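Local coordinates for Glyco_hydro_cc domain-containing protein (Pseudomonas viridiflava, PDB 6UAV) that probably hydrolyses internal beta-1,3 linkages of glucans, as an endo-beta-1,3-glucanase of glycoside hydrolase family 128, at residues L80-P85 with Q100-L105; V114-P119 with D151-Y156; E184-H189 with E201-Q206. All blocks are in the same frame, centred on the assembly; numbering follows the deposited sequence.

Contact 1 (L80-P85 with Q100-L105)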
loop_
_atom_site.group_PDB
_atom_site.type_symbol
_atom_site.label_atom_id
_atom_site.label_comp_id
_atom_site.label_asym_id
_atom_site.label_seq_id
_atom_site.Cartn_x
_atom_site.Cartn_y
_atom_site.Cartn_z
ATOM N N LEU A 80 2.230 -5.725 -5.619
ATOM C CA LEU A 80 2.723 -4.420 -5.208
ATOM C C LEU A 80 4.215 -4.408 -5.478
ATOM O O LEU A 80 4.889 -5.440 -5.224
ATOM C CB LEU A 80 2.476 -4.251 -3.716
ATOM C CG LEU A 80 1.003 -4.203 -3.329
ATOM C CD1 LEU A 80 0.888 -4.341 -1.804
ATOM C CD2 LEU A 80 0.349 -2.930 -3.820
ATOM N N VAL A 81 4.706 -3.303 -6.013
ATOM C CA VAL A 81 6.150 -3.217 -6.320
ATOM C C VAL A 81 6.742 -1.898 -5.855
ATOM O O VAL A 81 6.114 -0.831 -6.046
ATOM C CB VAL A 81 6.386 -3.493 -7.817
ATOM C CG1 VAL A 81 5.966 -4.878 -8.245
ATOM C CG2 VAL A 81 5.752 -2.447 -8.725
ATOM N N ILE A 82 7.959 -2.003 -5.340
ATOM C CA ILE A 82 8.890 -0.894 -5.021
ATOM C C ILE A 82 8.345 0.030 -3.920
ATOM O O ILE A 82 7.597 0.970 -4.211
ATOM C CB ILE A 82 9.346 -0.117 -6.274
ATOM C CG1 ILE A 82 9.778 -1.080 -7.406
ATOM C CG2 ILE A 82 10.481 0.798 -5.793
ATOM C CD1 ILE A 82 10.644 -0.518 -8.502
ATOM N N ASN A 83 8.808 -0.217 -2.698
ATOM C CA ASN A 83 8.306 0.549 -1.506
ATOM C C ASN A 83 9.075 1.852 -1.311
ATOM O O ASN A 83 10.145 1.805 -0.718
ATOM C CB ASN A 83 8.399 -0.282 -0.238
ATOM C CG ASN A 83 7.570 0.363 0.853
ATOM O OD1 ASN A 83 6.348 0.347 0.786
ATOM N ND2 ASN A 83 8.231 0.929 1.851
ATOM N N GLU A 84 8.541 2.984 -1.764
ATOM C CA GLU A 84 9.145 4.319 -1.524
ATOM C C GLU A 84 10.552 4.377 -2.071
ATOM O O GLU A 84 11.530 4.544 -1.337
ATOM C CB GLU A 84 9.067 4.626 -0.026
ATOM C CG GLU A 84 7.612 4.871 0.409
ATOM C CD GLU A 84 7.497 5.489 1.795
ATOM O OE1 GLU A 84 8.568 5.793 2.401
ATOM O OE2 GLU A 84 6.380 5.647 2.247
ATOM N N PRO A 85 10.722 4.312 -3.412
ATOM C CA PRO A 85 12.056 4.373 -3.983
ATOM C C PRO A 85 12.799 5.662 -3.705
ATOM O O PRO A 85 14.034 5.659 -3.654
ATOM C CB PRO A 85 11.811 4.229 -5.490
ATOM C CG PRO A 85 10.368 4.709 -5.684
ATOM C CD PRO A 85 9.638 4.271 -4.429
ATOM N N GLN A 100 15.912 -0.341 -14.477
ATOM C CA GLN A 100 16.676 -1.599 -14.691
ATOM C C GLN A 100 15.877 -2.813 -14.162
ATOM O O GLN A 100 15.878 -3.902 -14.814
ATOM C CB GLN A 100 18.063 -1.498 -14.037
ATOM C CG GLN A 100 18.950 -2.737 -14.192
ATOM C CD GLN A 100 20.408 -2.403 -13.931
ATOM O OE1 GLN A 100 20.757 -1.347 -13.437
ATOM N NE2 GLN A 100 21.314 -3.296 -14.227
ATOM N N LEU A 101 15.234 -2.705 -13.014
ATOM C CA LEU A 101 14.412 -3.801 -12.427
ATOM C C LEU A 101 13.183 -4.059 -13.298
ATOM O O LEU A 101 12.678 -5.173 -13.318
ATOM C CB LEU A 101 14.034 -3.440 -10.988
ATOM C CG LEU A 101 13.144 -4.437 -10.250
ATOM C CD1 LEU A 101 13.838 -5.771 -10.100
ATOM C CD2 LEU A 101 12.717 -3.907 -8.904
ATOM N N TRP A 102 12.625 -3.026 -13.892
ATOM C CA TRP A 102 11.207 -3.075 -14.325
ATOM C C TRP A 102 10.933 -4.232 -15.261
ATOM O O TRP A 102 9.881 -4.881 -15.135
ATOM C CB TRP A 102 10.761 -1.714 -14.910
ATOM C CG TRP A 102 9.292 -1.493 -14.707
ATOM C CD1 TRP A 102 8.252 -1.629 -15.600
ATOM C CD2 TRP A 102 8.689 -1.189 -13.449
ATOM N NE1 TRP A 102 7.070 -1.382 -14.962
ATOM C CE2 TRP A 102 7.293 -1.133 -13.653
ATOM C CE3 TRP A 102 9.181 -0.967 -12.163
ATOM C CZ2 TRP A 102 6.390 -0.826 -12.632
ATOM C CZ3 TRP A 102 8.282 -0.614 -11.168
ATOM C CH2 TRP A 102 6.920 -0.542 -11.408
ATOM N N PRO A 103 11.793 -4.534 -16.262
ATOM C CA PRO A 103 11.495 -5.641 -17.197
ATOM C C PRO A 103 11.285 -6.987 -16.469
ATOM O O PRO A 103 10.497 -7.811 -16.953
ATOM C CB PRO A 103 12.693 -5.657 -18.157
ATOM C CG PRO A 103 13.180 -4.172 -18.130
ATOM C CD PRO A 103 13.019 -3.805 -16.666
ATOM N N ARG A 104 12.024 -7.233 -15.398
ATOM C CA ARG A 104 11.829 -8.438 -14.518
ATOM C C ARG A 104 10.395 -8.475 -13.957
ATOM O O ARG A 104 9.784 -9.564 -13.926
ATOM C CB ARG A 104 12.903 -8.450 -13.423
ATOM C CG ARG A 104 14.275 -8.844 -13.960
ATOM C CD ARG A 104 15.346 -8.617 -12.913
ATOM N NE ARG A 104 15.223 -9.379 -11.685
ATOM C CZ ARG A 104 15.963 -9.135 -10.612
ATOM N NH1 ARG A 104 16.901 -8.197 -10.706
ATOM N NH2 ARG A 104 15.839 -9.865 -9.506
ATOM N N LEU A 105 9.857 -7.328 -13.532
ATOM C CA LEU A 105 8.466 -7.201 -13.036
ATOM C C LEU A 105 7.498 -7.395 -14.183
ATOM O O LEU A 105 6.468 -8.067 -13.992
ATOM C CB LEU A 105 8.286 -5.861 -12.325
ATOM C CG LEU A 105 9.308 -5.603 -11.219
ATOM C CD1 LEU A 105 9.028 -4.273 -10.635
ATOM C CD2 LEU A 105 9.277 -6.679 -10.117
#
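V81 turns CG1 anti to its own carbonyl carbon (chi1 -62°), and this leaves both methyls of the valine facing helix 95-112, each with a partner of its own. From the helix side, W102 swings its ring out with CG roughly anti to the backbone N (chi1 -151°), so that the six-membered end of the indole comes back toward the strand although the bond to CB does not point there. V81 CG2 lies 3.5 Å from W102 CH2, the two side chains crossing at about a right angle. The other methyl, CG1, meets L105 CD1 tip to tip at 3.9 Å. I82 approaches the same indole differently: its CD1 sits at the ring edge, near the ring plane, 3.6 Å from W102 CZ3, and also touches L101 CD2 at 4.0 Å. Within the helix, L105 CD1 lies 3.6 Å above one face of the W102 ring, offset toward the rim, so the indole is bounded by a leucine on a face and an isoleucine at an edge. Branched aliphatics suit the strand end because their methyls can each meet a different helix side chain: W102, L105 or L101. The polar atom of the indole is cared for away from this interface: NE1 donates to the backbone O of Q153, while F139 meets the ring edge-to-face. No hydrogen bond joins the two segments, and all five touching residues are buried. Cohesion between strand 78-81 and its helix therefore rests on close apolar packing and exclusion of water.

Contact 2 (V114-P119 with D151-Y156)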
loop_
_atom_site.group_PDB
_atom_site.type_symbol
_atom_site.label_atom_id
_atom_site.label_comp_id
_atom_site.label_asym_id
_atom_site.label_seq_id
_atom_site.Cartn_x
_atom_site.Cartn_y
_atom_site.Cartn_z
ATOM N N VAL A 114 -0.485 -11.126 -13.139
ATOM C CA VAL A 114 -0.737 -10.111 -12.077
ATOM C C VAL A 114 -0.579 -8.714 -12.679
ATOM O O VAL A 114 0.313 -8.521 -13.535
ATOM C CB VAL A 114 0.197 -10.274 -10.869
ATOM C CG1 VAL A 114 -0.076 -11.584 -10.129
ATOM C CG2 VAL A 114 1.672 -10.128 -11.207
ATOM N N LYS A 115 -1.344 -7.749 -12.178
ATOM C CA LYS A 115 -1.213 -6.322 -12.574
ATOM C C LYS A 115 -0.140 -5.741 -11.663
ATOM O O LYS A 115 0.002 -6.226 -10.470
ATOM C CB LYS A 115 -2.534 -5.615 -12.370
ATOM C CG LYS A 115 -3.681 -6.022 -13.262
ATOM C CD LYS A 115 -3.438 -5.924 -14.683
ATOM C CE LYS A 115 -4.646 -6.358 -15.481
ATOM N NZ LYS A 115 -4.311 -6.395 -16.921
ATOM N N LEU A 116 0.621 -4.804 -12.161
ATOM C CA LEU A 116 1.689 -4.194 -11.364
ATOM C C LEU A 116 1.111 -2.950 -10.685
ATOM O O LEU A 116 0.646 -2.056 -11.364
ATOM C CB LEU A 116 2.858 -3.859 -12.258
ATOM C CG LEU A 116 3.528 -5.029 -12.964
ATOM C CD1 LEU A 116 4.699 -4.499 -13.779
ATOM C CD2 LEU A 116 4.053 -6.086 -11.977
ATOM N N VAL A 117 1.246 -2.887 -9.359
ATOM C CA VAL A 117 0.782 -1.767 -8.518
ATOM C C VAL A 117 2.005 -1.105 -7.905
ATOM O O VAL A 117 2.544 -1.594 -6.918
ATOM C CB VAL A 117 -0.220 -2.278 -7.487
ATOM C CG1 VAL A 117 -0.715 -1.125 -6.615
ATOM C CG2 VAL A 117 -1.386 -2.988 -8.167
ATOM N N GLY A 118 2.392 0.041 -8.418
ATOM C CA GLY A 118 3.576 0.723 -7.888
ATOM C C GLY A 118 4.250 1.499 -9.010
ATOM O O GLY A 118 3.740 1.529 -10.114
ATOM N N PRO A 119 5.420 2.103 -8.779
ATOM C CA PRO A 119 6.045 2.175 -7.475
ATOM C C PRO A 119 5.151 2.893 -6.445
ATOM O O PRO A 119 4.335 3.694 -6.824
ATOM C CB PRO A 119 7.356 2.939 -7.764
ATOM C CG PRO A 119 7.566 2.751 -9.202
ATOM C CD PRO A 119 6.182 2.816 -9.791
ATOM N N ASP A 151 6.629 3.288 -22.718
ATOM C CA ASP A 151 6.437 3.578 -21.284
ATOM C C ASP A 151 6.503 2.285 -20.475
ATOM O O ASP A 151 6.090 1.260 -20.975
ATOM C CB ASP A 151 5.096 4.285 -21.025
ATOM C CG ASP A 151 5.091 5.780 -21.360
ATOM O OD1 ASP A 151 6.165 6.387 -21.493
ATOM O OD2 ASP A 151 4.001 6.307 -21.390
ATOM N N PRO A 152 6.960 2.340 -19.214
ATOM C CA PRO A 152 6.923 1.173 -18.320
ATOM C C PRO A 152 5.473 0.753 -18.105
ATOM O O PRO A 152 4.559 1.617 -18.100
ATOM C CB PRO A 152 7.558 1.669 -17.028
ATOM C CG PRO A 152 7.325 3.166 -17.052
ATOM C CD PRO A 152 7.426 3.544 -18.504
ATOM N N GLN A 153 5.248 -0.560 -17.966
ATOM C CA GLN A 153 3.890 -1.044 -17.627
ATOM C C GLN A 153 3.570 -0.610 -16.200
ATOM O O GLN A 153 4.281 -1.017 -15.283
ATOM C CB GLN A 153 3.884 -2.563 -17.665
ATOM C CG GLN A 153 2.498 -3.159 -17.357
ATOM C CD GLN A 153 2.586 -4.666 -17.189
ATOM O OE1 GLN A 153 3.442 -5.293 -17.816
ATOM N NE2 GLN A 153 1.732 -5.253 -16.348
ATOM N N ILE A 154 2.562 0.215 -16.043
ATOM C CA ILE A 154 2.068 0.628 -14.708
ATOM C C ILE A 154 0.572 0.440 -14.777
ATOM O O ILE A 154 -0.089 1.154 -15.532
ATOM C CB ILE A 154 2.476 2.057 -14.325
ATOM C CG1 ILE A 154 4.001 2.233 -14.186
ATOM C CG2 ILE A 154 1.782 2.402 -12.982
ATOM C CD1 ILE A 154 4.378 3.665 -13.873
ATOM N N ASP A 155 0.059 -0.547 -14.067
ATOM C CA ASP A 155 -1.402 -0.798 -14.028
ATOM C C ASP A 155 -2.033 0.182 -13.021
ATOM O O ASP A 155 -3.096 0.799 -13.369
ATOM C CB ASP A 155 -1.679 -2.277 -13.785
ATOM C CG ASP A 155 -1.139 -3.153 -14.895
ATOM O OD1 ASP A 155 -1.663 -3.018 -16.078
ATOM O OD2 ASP A 155 -0.119 -3.874 -14.622
ATOM N N TYR A 156 -1.391 0.362 -11.873
ATOM C CA TYR A 156 -1.826 1.326 -10.827
ATOM C C TYR A 156 -0.566 1.917 -10.278
ATOM O O TYR A 156 0.350 1.128 -10.039
ATOM C CB TYR A 156 -2.539 0.645 -9.644
ATOM C CG TYR A 156 -3.854 0.059 -10.037
ATOM C CD1 TYR A 156 -3.936 -1.124 -10.720
ATOM C CD2 TYR A 156 -5.017 0.752 -9.762
ATOM C CE1 TYR A 156 -5.163 -1.602 -11.136
ATOM C CE2 TYR A 156 -6.245 0.255 -10.150
ATOM C CZ TYR A 156 -6.313 -0.929 -10.827
ATOM O OH TYR A 156 -7.560 -1.331 -11.238
HETATM O O HOH W 1 -1.472 -4.888 -17.792
#
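Backbone bonds come first: L116 O accepts from Y156 N at 3.2 Å, and Y156 O takes G118 N at 2.8 Å, the pattern of a parallel bridge between V117 and Y156. A weaker bond from D155 N shares L116 O, and V117 CA makes a CA-H...O contact to Y156 O. Glycine fits at position 118, where the backbone angles would jam a CB against the preceding carbonyl oxygen.

The carboxylate of D155 supplies the polar side-chain contacts. Its OD2 receives L116 N at 2.7 Å on the anti side, nearly straight (168°), while its syn lone pair takes Q153 NE2 at 2.9 Å. Two donors thus fix the carboxylate's rotation; Q153 NE2 also bonds S109 OG. A water bridges D155 OD1 to K115 NZ, weakly on the lysine side; these two atoms stay 4.4 Å apart, D155 OD1 to K115 NZ, beyond a salt bridge. The aliphatic K115 CD rests against D155 CG.

L116 CG lies against Q153 NE2, an aliphatic-to-amide contact, the side chains crossing at about a right angle. Apolar contact is lighter: V117 CG1 lies 4.0 Å from Y156 CB. Together these contacts start the pairing of strands 115-121 and 156-161, neighbours in the closed parallel sheet of a TIM barrel.

Contact 3 (E184-H189 with E201-Q206)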
loop_
_atom_site.group_PDB
_atom_site.type_symbol
_atom_site.label_atom_id
_atom_site.label_comp_id
_atom_site.label_asym_id
_atom_site.label_seq_id
_atom_site.Cartn_x
_atom_site.Cartn_y
_atom_site.Cartn_z
ATOM N N GLU A 184 -0.433 2.987 2.228
ATOM C CA GLU A 184 -0.193 3.415 3.620
ATOM C C GLU A 184 -0.819 4.798 3.764
ATOM O O GLU A 184 -0.518 5.734 2.962
ATOM C CB GLU A 184 1.271 3.576 4.037
ATOM C CG GLU A 184 2.104 2.325 3.869
ATOM C CD GLU A 184 3.550 2.464 4.246
ATOM O OE1 GLU A 184 3.939 3.451 4.947
ATOM O OE2 GLU A 184 4.363 1.585 3.799
ATOM N N PHE A 185 -1.667 4.955 4.777
ATOM C CA PHE A 185 -2.154 6.294 5.173
ATOM C C PHE A 185 -2.612 6.292 6.616
ATOM O O PHE A 185 -2.904 5.264 7.205
ATOM C CB PHE A 185 -3.265 6.823 4.274
ATOM C CG PHE A 185 -4.602 6.171 4.397
ATOM C CD1 PHE A 185 -4.785 4.851 4.061
ATOM C CD2 PHE A 185 -5.674 6.876 4.936
ATOM C CE1 PHE A 185 -6.021 4.234 4.184
ATOM C CE2 PHE A 185 -6.915 6.283 5.023
ATOM C CZ PHE A 185 -7.078 4.960 4.675
ATOM N N ALA A 186 -2.522 7.488 7.171
ATOM C CA ALA A 186 -2.964 7.878 8.523
ATOM C C ALA A 186 -2.673 9.363 8.577
ATOM O O ALA A 186 -1.928 9.850 7.681
ATOM C CB ALA A 186 -2.170 7.082 9.532
ATOM N N ASN A 187 -3.131 10.089 9.589
ATOM C CA ASN A 187 -2.622 11.462 9.740
ATOM C C ASN A 187 -1.711 11.586 10.954
ATOM O O ASN A 187 -2.192 11.473 12.081
ATOM C CB ASN A 187 -3.761 12.472 9.823
ATOM C CG ASN A 187 -3.290 13.885 9.539
ATOM O OD1 ASN A 187 -2.151 14.259 9.885
ATOM N ND2 ASN A 187 -4.154 14.647 8.870
ATOM N N TRP A 188 -0.432 11.845 10.701
ATOM C CA TRP A 188 0.630 11.977 11.718
ATOM C C TRP A 188 1.122 13.410 11.793
ATOM O O TRP A 188 2.228 13.646 12.302
ATOM C CB TRP A 188 1.755 10.996 11.381
ATOM C CG TRP A 188 1.406 9.557 11.619
ATOM C CD1 TRP A 188 0.175 8.979 11.796
ATOM C CD2 TRP A 188 2.354 8.477 11.618
ATOM N NE1 TRP A 188 0.305 7.614 11.958
ATOM C CE2 TRP A 188 1.641 7.290 11.884
ATOM C CE3 TRP A 188 3.749 8.434 11.483
ATOM C CZ2 TRP A 188 2.282 6.044 11.917
ATOM C CZ3 TRP A 188 4.386 7.213 11.604
ATOM C CH2 TRP A 188 3.660 6.042 11.808
ATOM N N HIS A 189 0.303 14.395 11.414
ATOM C CA HIS A 189 0.714 15.810 11.593
ATOM C C HIS A 189 1.137 16.050 13.047
ATOM O O HIS A 189 0.411 15.681 13.949
ATOM C CB HIS A 189 -0.424 16.755 11.240
ATOM C CG HIS A 189 -0.001 18.138 10.946
ATOM N ND1 HIS A 189 0.330 18.483 9.645
ATOM C CD2 HIS A 189 0.108 19.244 11.721
ATOM C CE1 HIS A 189 0.553 19.789 9.607
ATOM N NE2 HIS A 189 0.464 20.299 10.895
ATOM N N GLU A 201 -9.716 11.135 19.143
ATOM C CA GLU A 201 -10.818 11.736 18.361
ATOM C C GLU A 201 -10.188 12.284 17.019
ATOM O O GLU A 201 -10.809 12.131 15.980
ATOM C CB GLU A 201 -11.614 12.786 19.150
ATOM C CG GLU A 201 -13.169 12.693 18.903
ATOM C CD GLU A 201 -13.861 11.316 19.013
ATOM O OE1 GLU A 201 -13.703 10.624 20.059
ATOM O OE2 GLU A 201 -14.570 10.895 18.046
ATOM N N LYS A 202 -9.008 12.889 17.086
ATOM C CA LYS A 202 -8.491 13.686 15.943
ATOM C C LYS A 202 -8.099 12.653 14.899
ATOM O O LYS A 202 -8.398 12.883 13.754
ATOM C CB LYS A 202 -7.331 14.581 16.368
ATOM C CG LYS A 202 -7.777 15.848 17.083
ATOM C CD LYS A 202 -6.637 16.810 17.402
ATOM C CE LYS A 202 -7.065 17.848 18.425
ATOM N NZ LYS A 202 -6.007 18.814 18.821
ATOM N N GLN A 203 -7.570 11.504 15.322
ATOM C CA GLN A 203 -7.222 10.448 14.328
ATOM C C GLN A 203 -8.526 9.879 13.769
ATOM O O GLN A 203 -8.585 9.588 12.563
ATOM C CB GLN A 203 -6.356 9.329 14.920
ATOM C CG GLN A 203 -5.724 8.423 13.891
ATOM C CD GLN A 203 -4.773 9.160 12.982
ATOM O OE1 GLN A 203 -5.123 9.446 11.858
ATOM N NE2 GLN A 203 -3.560 9.408 13.452
ATOM N N LYS A 204 -9.563 9.713 14.619
ATOM C CA LYS A 204 -10.875 9.170 14.122
ATOM C C LYS A 204 -11.461 10.140 13.097
ATOM O O LYS A 204 -11.976 9.722 12.008
ATOM C CB LYS A 204 -11.866 8.919 15.271
ATOM C CG LYS A 204 -11.597 7.692 16.136
ATOM C CD LYS A 204 -12.512 7.569 17.348
ATOM C CE LYS A 204 -13.918 7.216 16.921
ATOM N NZ LYS A 204 -14.800 7.159 18.101
ATOM N N GLN A 205 -11.410 11.436 13.413
ATOM C CA GLN A 205 -11.933 12.490 12.504
ATOM C C GLN A 205 -11.207 12.371 11.161
ATOM O O GLN A 205 -11.850 12.415 10.089
ATOM C CB GLN A 205 -11.819 13.842 13.190
ATOM C CG GLN A 205 -12.561 14.954 12.455
ATOM C CD GLN A 205 -11.861 15.471 11.224
ATOM O OE1 GLN A 205 -10.632 15.435 11.110
ATOM N NE2 GLN A 205 -12.646 15.950 10.269
ATOM N N GLN A 206 -9.892 12.267 11.197
ATOM C CA GLN A 206 -9.101 12.281 9.953
ATOM C C GLN A 206 -9.267 10.932 9.225
ATOM O O GLN A 206 -9.399 10.950 7.980
ATOM C CB GLN A 206 -7.645 12.588 10.255
ATOM C CG GLN A 206 -7.394 14.081 10.318
ATOM C CD GLN A 206 -7.677 14.732 8.976
ATOM O OE1 GLN A 206 -6.932 14.489 8.011
ATOM N NE2 GLN A 206 -8.761 15.528 8.906
#
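Unusually, the side-chain amide of Q203 binds both the N-H and the C=O of one residue, N187, as a neighbouring strand might. Q203 OE1 accepts from N187 N at 3.1 Å, and Q203 NE2 donates to N187 O at 2.8 Å. The latter bond is the less regular in direction, since the amide nitrogen stands well out of the carbonyl plane. The glutamine reaches the loop with CG anti to its own N (chi1 -167°) and a bend at the next torsion (chi2 62°), which sends the amide off the helix. Its NE2 also donates to the backbone O of H235, so three bonds hold the amide.

The side chain of N187 is equally engaged. Its ND2 gives a hydrogen to Q206 OE1 at 2.9 Å; the acceptor lies in the asparagine's amide plane, yet ND2 stands above the carbonyl plane of the glutamine, the two amides being turned 76° apart. N187 OD1 accepts from H189 N at 2.9 Å, forming an Asx turn, so one buried asparagine closes a turn of its own chain with OD1 and holds the helix through ND2. Amides suit such a place because they donate and accept without bringing charge into the interior. Q206 CB also packs on N187 CB at 3.9 Å. Beside this network, the W188 ring presents an edge to Q203 NE2, while W188 NE1 is hydrogen-bonded to S237 OG and its ring stacks on H235. These bonds tie the loop following strand 180-185 to helix 200-216, within a beta-alpha-beta unit of the TIM barrel.

All three contacts belong to one eight-stranded parallel barrel, yet each uses a different chemistry. Contacts 1 and 3 both join the end of a strand or its following loop to the next helix, and both are buried; the first is wholly apolar, the other mainly amide hydrogen bonding. Contact 2 joins strand 115-121 to the loop leading into strand 156-161 and to that strand's first residue; it is partly buried, with a charged pair bridged by water. Contacts 1 and 2 have centres about 9 Å apart, linked by a backbone hydrogen bond from V81 N to V117 O. Contact 3 sits across the chain's centre, about 29 Å from contact 1 between centres, although their segments come together where N83 and E84 approach E184.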